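Local atomic coordinates of MarR Like Protein, TVG0766549 (Thermoplasma volcanium, PDB entry 3LFK), a protein that is of unknown function, once reported as a mechanosensitive channel but structurally a homolog of MarR-like transcriptional regulators with a winged helix-turn-helix motif. Residues I52-I57 and L86-V91. Numbering follows the deposited sequence.
Sequences IPLYRI and LGEKIV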
loop_
_atom_site.group_PDB
_atom_site.type_symbol
_atom_site.label_atom_id
_atom_site.label_comp_id
_atom_site.label_asym_id
_atom_site.label_seq_id
_atom_site.Cartn_x
_atom_site.Cartn_y
_atom_site.Cartn_z
ATOM N N ILE A 52 -5.680 0.378 -11.121
ATOM C CA ILE A 52 -5.231 1.380 -12.106
ATOM C C ILE A 52 -4.284 0.820 -13.207
ATOM O O ILE A 52 -3.565 -0.160 -12.987
ATOM C CB ILE A 52 -4.514 2.515 -11.312
ATOM C CG1 ILE A 52 -4.229 3.734 -12.190
ATOM C CG2 ILE A 52 -3.188 2.011 -10.783
ATOM C CD1 ILE A 52 -3.670 4.919 -11.391
ATOM N N PRO A 53 -4.286 1.416 -14.418
ATOM C CA PRO A 53 -3.401 0.936 -15.493
ATOM C C PRO A 53 -1.922 1.136 -15.143
ATOM O O PRO A 53 -1.553 2.136 -14.513
ATOM C CB PRO A 53 -3.796 1.815 -16.689
ATOM C CG PRO A 53 -5.234 2.081 -16.444
ATOM C CD PRO A 53 -5.269 2.382 -14.954
ATOM N N LEU A 54 -1.061 0.213 -15.561
ATOM C CA LEU A 54 0.353 0.361 -15.250
ATOM C C LEU A 54 0.946 1.664 -15.804
ATOM O O LEU A 54 1.769 2.299 -15.154
ATOM C CB LEU A 54 1.156 -0.845 -15.765
ATOM C CG LEU A 54 2.671 -0.780 -15.566
ATOM C CD1 LEU A 54 3.054 -0.906 -14.077
ATOM C CD2 LEU A 54 3.295 -1.920 -16.349
ATOM N N TYR A 55 0.507 2.099 -16.987
ATOM C CA TYR A 55 1.090 3.321 -17.524
ATOM C C TYR A 55 0.831 4.545 -16.629
ATOM O O TYR A 55 1.615 5.483 -16.627
ATOM C CB TYR A 55 0.622 3.557 -18.983
ATOM C CG TYR A 55 -0.766 4.103 -19.132
ATOM C CD1 TYR A 55 -1.036 5.447 -18.882
ATOM C CD2 TYR A 55 -1.827 3.268 -19.477
ATOM C CE1 TYR A 55 -2.333 5.944 -18.964
ATOM C CE2 TYR A 55 -3.122 3.751 -19.562
ATOM C CZ TYR A 55 -3.368 5.087 -19.302
ATOM O OH TYR A 55 -4.656 5.560 -19.379
ATOM N N ARG A 56 -0.250 4.552 -15.855
ATOM C CA ARG A 56 -0.476 5.699 -14.977
ATOM C C ARG A 56 0.542 5.696 -13.837
ATOM O O ARG A 56 0.985 6.750 -13.378
ATOM C CB ARG A 56 -1.902 5.698 -14.413
ATOM C CG ARG A 56 -2.975 5.902 -15.488
ATOM C CD ARG A 56 -4.343 6.230 -14.886
ATOM N NE ARG A 56 -4.282 7.407 -14.030
ATOM C CZ ARG A 56 -5.255 7.783 -13.204
ATOM N NH1 ARG A 56 -6.375 7.076 -13.128
ATOM N NH2 ARG A 56 -5.093 8.841 -12.423
ATOM N N ILE A 57 0.918 4.503 -13.379
ATOM C CA ILE A 57 1.901 4.406 -12.310
ATOM C C ILE A 57 3.239 4.964 -12.787
ATOM O O ILE A 57 3.920 5.668 -12.054
ATOM C CB ILE A 57 2.041 2.942 -11.857
ATOM C CG1 ILE A 57 0.771 2.548 -11.114
ATOM C CG2 ILE A 57 3.285 2.757 -10.971
ATOM C CD1 ILE A 57 0.655 1.068 -10.865
ATOM N N LEU A 86 -5.348 -5.398 -24.103
ATOM C CA LEU A 86 -4.945 -4.005 -24.304
ATOM C C LEU A 86 -4.271 -3.307 -23.112
ATOM O O LEU A 86 -4.478 -2.109 -22.894
ATOM C CB LEU A 86 -6.149 -3.169 -24.767
ATOM C CG LEU A 86 -7.114 -3.806 -25.779
ATOM C CD1 LEU A 86 -8.065 -2.735 -26.285
ATOM C CD2 LEU A 86 -6.351 -4.444 -26.941
ATOM N N GLY A 87 -3.462 -4.043 -22.350
ATOM C CA GLY A 87 -2.770 -3.442 -21.217
ATOM C C GLY A 87 -2.955 -4.111 -19.865
ATOM O O GLY A 87 -3.964 -4.769 -19.604
ATOM N N GLU A 88 -1.975 -3.932 -18.987
ATOM C CA GLU A 88 -2.054 -4.529 -17.661
ATOM C C GLU A 88 -2.617 -3.557 -16.631
ATOM O O GLU A 88 -2.353 -2.350 -16.687
ATOM C CB GLU A 88 -0.677 -5.042 -17.228
ATOM C CG GLU A 88 0.479 -4.124 -17.580
ATOM C CD GLU A 88 1.649 -4.878 -18.188
ATOM O OE1 GLU A 88 2.107 -4.473 -19.280
ATOM O OE2 GLU A 88 2.111 -5.872 -17.580
ATOM N N LYS A 89 -3.404 -4.105 -15.707
ATOM C CA LYS A 89 -4.054 -3.343 -14.638
ATOM C C LYS A 89 -3.439 -3.773 -13.307
ATOM O O LYS A 89 -3.258 -4.969 -13.065
ATOM C CB LYS A 89 -5.544 -3.675 -14.610
ATOM C CG LYS A 89 -6.491 -2.514 -14.377
ATOM C CD LYS A 89 -6.677 -1.693 -15.648
ATOM C CE LYS A 89 -7.906 -0.795 -15.555
ATOM N NZ LYS A 89 -9.173 -1.580 -15.516
ATOM N N ILE A 90 -3.125 -2.811 -12.450
ATOM C CA ILE A 90 -2.536 -3.121 -11.139
ATOM C C ILE A 90 -3.628 -2.947 -10.083
ATOM O O ILE A 90 -4.320 -1.926 -10.064
ATOM C CB ILE A 90 -1.363 -2.182 -10.812
ATOM C CG1 ILE A 90 -0.300 -2.257 -11.912
ATOM C CG2 ILE A 90 -0.810 -2.508 -9.425
ATOM C CD1 ILE A 90 0.154 -3.684 -12.277
ATOM N N VAL A 91 -3.806 -3.944 -9.210
ATOM C CA VAL A 91 -4.853 -3.875 -8.193
ATOM C C VAL A 91 -4.325 -4.236 -6.819
ATOM O O VAL A 91 -3.410 -5.070 -6.697
ATOM C CB VAL A 91 -6.032 -4.855 -8.492
ATOM C CG1 VAL A 91 -6.465 -4.744 -9.953
ATOM C CG2 VAL A 91 -5.622 -6.254 -8.185
#
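Ile52 and Ile90 face each other as an antiparallel hydrogen-bonded pair, and their backbones show how a very short strand can be fastened to a longer one. Ile52 N donates to Ile90 O at 2.9 Å. Ile90 N returns a bond to Ile52 O at 2.7 Å. Pro53 sits opposite Lys89 in a non-hydrogen-bonded pair, a position where the lack of an N-H costs no bond to that strand. A third backbone bond, Leu54 N to Glu88 O at 3.1 Å, joins the first residue of helix 54-60 to the strand. Pro53 serves both as the last strand residue and as the N-cap of that helix.

In a winged helix-turn-helix domain this is the familiar junction where a short strand running into a helix lies against one arm of the wing hairpin, here strands 79-84 and 87-92; strand 87-92 is the central one of the three.

On the face of the sheet that carries Ile52 and Ile90, helix residues pack against Ile90. Ile57, one turn into the helix, sets its CD1 3.6 Å from Ile90 CG1, the two side chains crossing at about a right angle. Ile90 CG1 lies beside its own backbone N (chi1 -57°), where it also lies 4.2 Å from Leu54 CD1. Leu70 of helix 66-76 touches both Leu54 and Ile90, and Leu45 of helix 36-47 packs on Ile52 and Ile57.

Aliphatic parts of two charged side chains add further contacts. On the other face, the bent Lys89 chain runs alongside the Pro53 ring, CE 4.0 Å from Pro53 CG. Glu88, poorly ordered, lies beside Leu54, its CG 3.8 Å from Leu54 CD2.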